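PDB 6WPX: BlEst2 from Bacillus licheniformis, which probably hydrolyses ester bonds as an esterase or lipase whose C-terminal domain has autoinhibitory effects. Local coordinates for residues K47-F52 with R111-V116; V138-T143 with L271-N276. All coordinates share one frame; numbering follows the deposited sequence.

Overall arrangement
Both contacts sit at the sheet of what is, by family and topology, an alpha/beta hydrolase domain, their centres about 10 Å apart. Contact 1 pairs two parallel central strands; contact 2 ties the next strand, 138-144, to the loop that leads from helix 260-267 toward the C-terminal beta sheets. Strands 113-118 and 138-144 join the two: V113 O lies 2.8 Å from E139 N, and L115 O 2.8 Å from I142 N, probable hydrogen bonds of the sheet. The 271-276 loop also reaches back, with L271 O 3.3 Å from I114 CD1. The turn between strand 113-118 and helix 121-131 is where alpha/beta hydrolases usually carry the nucleophile elbow.

Contact 1 of 2, residues K47-F52 with R111-V116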
# COMPACT_ATOMS: atom_id res chain seq x y z
N LYS A 47 -7.73 21.52 -24.91
CA LYS A 47 -6.82 21.24 -23.79
C LYS A 47 -7.32 21.82 -22.46
O LYS A 47 -6.93 22.93 -22.08
CB LYS A 47 -5.40 21.76 -24.10
CG LYS A 47 -4.71 21.05 -25.25
CD LYS A 47 -3.36 21.69 -25.52
CE LYS A 47 -2.65 21.04 -26.67
NZ LYS A 47 -3.45 21.17 -27.93
N PRO A 48 -8.10 21.06 -21.66
CA PRO A 48 -8.54 21.59 -20.36
C PRO A 48 -7.35 21.80 -19.40
O PRO A 48 -6.35 21.08 -19.52
CB PRO A 48 -9.49 20.51 -19.82
CG PRO A 48 -9.93 19.75 -21.06
CD PRO A 48 -8.68 19.72 -21.91
N PRO A 49 -7.42 22.75 -18.44
CA PRO A 49 -6.32 22.89 -17.48
C PRO A 49 -6.21 21.62 -16.62
O PRO A 49 -7.19 20.90 -16.41
CB PRO A 49 -6.74 24.09 -16.62
CG PRO A 49 -7.82 24.80 -17.46
CD PRO A 49 -8.52 23.70 -18.14
N ILE A 50 -5.01 21.33 -16.13
CA ILE A 50 -4.81 20.14 -15.29
C ILE A 50 -4.62 20.56 -13.86
O ILE A 50 -3.78 21.40 -13.58
CB ILE A 50 -3.61 19.28 -15.76
CG1 ILE A 50 -3.71 18.88 -17.24
CG2 ILE A 50 -3.42 18.07 -14.85
CD1 ILE A 50 -2.33 18.60 -17.86
N VAL A 51 -5.34 19.91 -12.95
CA VAL A 51 -5.12 20.09 -11.52
C VAL A 51 -4.35 18.86 -11.04
O VAL A 51 -4.85 17.73 -11.15
CB VAL A 51 -6.43 20.31 -10.72
CG1 VAL A 51 -6.15 20.36 -9.21
CG2 VAL A 51 -7.11 21.59 -11.18
N PHE A 52 -3.14 19.08 -10.53
CA PHE A 52 -2.27 18.01 -10.03
C PHE A 52 -2.52 17.81 -8.57
O PHE A 52 -2.48 18.77 -7.79
CB PHE A 52 -0.80 18.31 -10.35
CG PHE A 52 -0.50 18.19 -11.83
CD1 PHE A 52 -0.15 16.96 -12.39
CD2 PHE A 52 -0.55 19.31 -12.66
CE1 PHE A 52 0.14 16.85 -13.75
CE2 PHE A 52 -0.22 19.20 -14.02
CZ PHE A 52 0.12 17.98 -14.55
N ARG A 111 -13.58 27.14 -16.94
CA ARG A 111 -13.93 25.87 -17.60
C ARG A 111 -13.52 24.67 -16.75
O ARG A 111 -12.72 24.82 -15.82
CB ARG A 111 -13.27 25.74 -19.00
CG ARG A 111 -11.75 25.94 -19.02
CD ARG A 111 -11.27 26.01 -20.44
NE ARG A 111 -9.87 26.39 -20.53
CZ ARG A 111 -9.00 25.83 -21.37
NH1 ARG A 111 -9.39 24.86 -22.18
NH2 ARG A 111 -7.74 26.23 -21.39
N LYS A 112 -14.05 23.47 -17.12
CA LYS A 112 -13.77 22.19 -16.45
C LYS A 112 -12.31 21.82 -16.60
O LYS A 112 -11.66 22.13 -17.60
CB LYS A 112 -14.68 21.06 -16.95
CG LYS A 112 -16.12 21.18 -16.48
CD LYS A 112 -16.89 19.91 -16.77
CE LYS A 112 -18.37 20.15 -16.86
NZ LYS A 112 -19.13 18.94 -16.46
N VAL A 113 -11.79 21.24 -15.54
CA VAL A 113 -10.39 20.85 -15.46
C VAL A 113 -10.25 19.34 -15.52
O VAL A 113 -11.23 18.60 -15.37
CB VAL A 113 -9.71 21.45 -14.20
CG1 VAL A 113 -9.86 22.96 -14.14
CG2 VAL A 113 -10.24 20.80 -12.91
N ILE A 114 -9.01 18.89 -15.68
CA ILE A 114 -8.67 17.47 -15.66
C ILE A 114 -7.97 17.26 -14.33
O ILE A 114 -7.16 18.09 -13.94
CB ILE A 114 -7.73 17.13 -16.85
CG1 ILE A 114 -8.48 17.20 -18.20
CG2 ILE A 114 -7.02 15.75 -16.65
CD1 ILE A 114 -7.52 17.27 -19.40
N LEU A 115 -8.26 16.16 -13.64
CA LEU A 115 -7.48 15.85 -12.45
C LEU A 115 -6.43 14.83 -12.83
O LEU A 115 -6.76 13.81 -13.45
CB LEU A 115 -8.34 15.31 -11.29
CG LEU A 115 -9.42 16.24 -10.73
CD1 LEU A 115 -10.17 15.55 -9.63
CD2 LEU A 115 -8.82 17.54 -10.18
N VAL A 116 -5.15 15.12 -12.49
CA VAL A 116 -4.04 14.17 -12.60
C VAL A 116 -3.67 13.96 -11.15
O VAL A 116 -3.19 14.87 -10.49
CB VAL A 116 -2.85 14.55 -13.51
CG1 VAL A 116 -1.70 13.53 -13.34
CG2 VAL A 116 -3.31 14.57 -14.98
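P49 O accepts a hydrogen bond from I114 N at 2.8 Å, and two more bonds, V51 N to I114 O and V116 N to V51 O, complete a parallel ladder whose short strand axes twist by 30°. Where the ladder begins, the two prolines fill the hollows: I114 CD1 lies 3.7 Å from P48 CD, while P49 CD sits over the centre of the R111 guanidinium, 3.8 Å above its plane. That flat group also gives a weak bond from NH1 to K47 O, and the same NH1 reaches the carbonyl of D44. A leucine in place of R111 would probably leave the K47 and D44 carbonyls without this donor and P49 without the flat surface under its ring. Farther along, I50 CG2 is a bump that touches V116 CG2 at 3.5 Å and, at roughly a right angle to that, lies over one face of the F52 ring, offset toward its rim; V116 CB in turn meets F52 CE1 at 3.8 Å. On the reverse side, V51 drops into the notch between V113 and L115. Its CG1 stands anti to the backbone N (chi1 174°), which turns CG2 back onto V113 CG2, at 3.7 Å, while its CB lies against L115 CD2. Helix 91-109 covers this V51 side through I105 and L102, helix 260-267 covers the I50 and F52 side through F264 and F267, and strands 80-83 and 138-144 flank the pair.

Contact 2 of 2, residues V138-T143 with L271-N276; sequences VERVIT and LTIQAN
R140 pushes its guanidinium into the bend of the 271-276 loop, where backbone carbonyls receive it. I273 O takes the main bond, from R140 NH1 at 2.8 Å, in its carbonyl plane and on a lone pair; NH2 adds a weak second bond to the same oxygen and another weak one to T272 O, at 3.3 Å. L271 O lies over one face, 3.2 Å above the plane and offset toward the rim, without a hydrogen bond to it, and Q274 NE2 stands at the edge. Beside these polar contacts, I142 CD1 meets L271 CD2 at 3.6 Å, the two side chains crossing at about a right angle. R140 and I142 belong to strand 138-144, one of the parallel strands of the alpha/beta hydrolase sheet, and the loop is the irregular chain that follows helix 260-267. The arginine is held by its own neighbour: the chain turns a corner at E139, whose carboxylate forms a side-on salt bridge, OE1 2.8 Å from R140 NE, tilted out of both planes, and OE2, on its syn lone pair, 3.1 Å from R140 NH2, in the guanidinium plane. A bend at chi3 (62°) brings NE and NH2 round to it. A water donates to E139 OE1 and to L271 O, tying the carboxylate to the loop. Farther out, L270 O accepts a further bond from NH1, F203 and I114 pack on the R140 side chain, and L271 rests on Y78 and I114.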
# COMPACT_ATOMS: atom_id res chain seq x y z
N VAL A 138 -15.06 19.11 -13.21
CA VAL A 138 -14.05 18.20 -13.75
C VAL A 138 -14.54 17.44 -14.95
O VAL A 138 -15.63 16.89 -14.92
CB VAL A 138 -13.54 17.24 -12.62
CG1 VAL A 138 -12.53 16.21 -13.15
CG2 VAL A 138 -12.94 18.02 -11.45
N GLU A 139 -13.70 17.37 -16.00
CA GLU A 139 -14.00 16.67 -17.24
C GLU A 139 -13.57 15.20 -17.14
O GLU A 139 -14.28 14.31 -17.62
CB GLU A 139 -13.32 17.40 -18.42
CG GLU A 139 -13.79 16.96 -19.80
CD GLU A 139 -12.87 15.94 -20.46
OE1 GLU A 139 -11.64 16.05 -20.27
OE2 GLU A 139 -13.38 15.04 -21.16
N ARG A 140 -12.41 14.94 -16.51
CA ARG A 140 -11.88 13.60 -16.38
C ARG A 140 -10.84 13.52 -15.28
O ARG A 140 -10.29 14.54 -14.86
CB ARG A 140 -11.31 13.07 -17.72
CG ARG A 140 -10.06 13.81 -18.21
CD ARG A 140 -9.58 13.27 -19.55
NE ARG A 140 -10.59 13.45 -20.61
CZ ARG A 140 -10.56 12.83 -21.78
NH1 ARG A 140 -9.57 11.99 -22.07
NH2 ARG A 140 -11.52 13.05 -22.67
N VAL A 141 -10.57 12.30 -14.87
CA VAL A 141 -9.59 11.98 -13.84
C VAL A 141 -8.62 10.91 -14.36
O VAL A 141 -9.03 9.84 -14.82
CB VAL A 141 -10.28 11.52 -12.53
CG1 VAL A 141 -9.26 11.23 -11.43
CG2 VAL A 141 -11.30 12.56 -12.06
N ILE A 142 -7.32 11.18 -14.20
CA ILE A 142 -6.24 10.26 -14.47
C ILE A 142 -5.55 10.00 -13.12
O ILE A 142 -5.11 10.93 -12.46
CB ILE A 142 -5.27 10.80 -15.54
CG1 ILE A 142 -6.03 11.07 -16.87
CG2 ILE A 142 -4.04 9.86 -15.72
CD1 ILE A 142 -5.40 12.11 -17.70
N THR A 143 -5.49 8.75 -12.70
CA THR A 143 -4.85 8.39 -11.44
C THR A 143 -3.52 7.69 -11.74
O THR A 143 -3.47 6.86 -12.64
CB THR A 143 -5.77 7.59 -10.52
OG1 THR A 143 -5.91 6.25 -10.98
CG2 THR A 143 -7.14 8.26 -10.30
N LEU A 271 -5.35 12.82 -21.74
CA LEU A 271 -5.95 14.09 -21.36
C LEU A 271 -7.10 14.43 -22.30
O LEU A 271 -7.98 15.18 -21.90
CB LEU A 271 -4.91 15.25 -21.39
CG LEU A 271 -3.70 15.12 -20.45
CD1 LEU A 271 -2.63 16.17 -20.81
CD2 LEU A 271 -4.11 15.25 -19.00
N THR A 272 -7.11 13.89 -23.54
CA THR A 272 -8.12 14.27 -24.55
C THR A 272 -8.91 13.13 -25.18
O THR A 272 -10.03 13.36 -25.62
CB THR A 272 -7.45 15.09 -25.67
OG1 THR A 272 -6.45 14.28 -26.34
CG2 THR A 272 -6.82 16.39 -25.15
N ILE A 273 -8.30 11.94 -25.30
CA ILE A 273 -8.89 10.78 -25.98
C ILE A 273 -10.25 10.35 -25.40
O ILE A 273 -10.47 10.50 -24.20
CB ILE A 273 -7.85 9.61 -25.96
CG1 ILE A 273 -8.08 8.61 -27.09
CG2 ILE A 273 -7.76 8.91 -24.58
CD1 ILE A 273 -7.01 7.38 -27.09
N GLN A 274 -11.14 9.80 -26.25
CA GLN A 274 -12.41 9.20 -25.81
C GLN A 274 -12.13 7.70 -25.83
O GLN A 274 -11.93 7.14 -26.89
CB GLN A 274 -13.59 9.52 -26.78
CG GLN A 274 -14.12 10.95 -26.85
CD GLN A 274 -13.92 11.84 -25.65
OE1 GLN A 274 -14.39 11.56 -24.55
NE2 GLN A 274 -13.21 12.91 -25.84
N ALA A 275 -12.03 7.08 -24.68
CA ALA A 275 -11.69 5.66 -24.60
C ALA A 275 -12.72 4.87 -23.84
O ALA A 275 -13.46 5.43 -23.03
CB ALA A 275 -10.32 5.47 -23.96
N ASN A 276 -12.74 3.58 -24.07
CA ASN A 276 -13.65 2.68 -23.38
C ASN A 276 -12.95 2.09 -22.17
O ASN A 276 -11.73 2.13 -22.07
CB ASN A 276 -14.11 1.58 -24.32
CG ASN A 276 -14.84 2.12 -25.51
OD1 ASN A 276 -15.93 2.66 -25.39
ND2 ASN A 276 -14.20 2.06 -26.65
O HOH W 1 -10.26 16.64 -22.48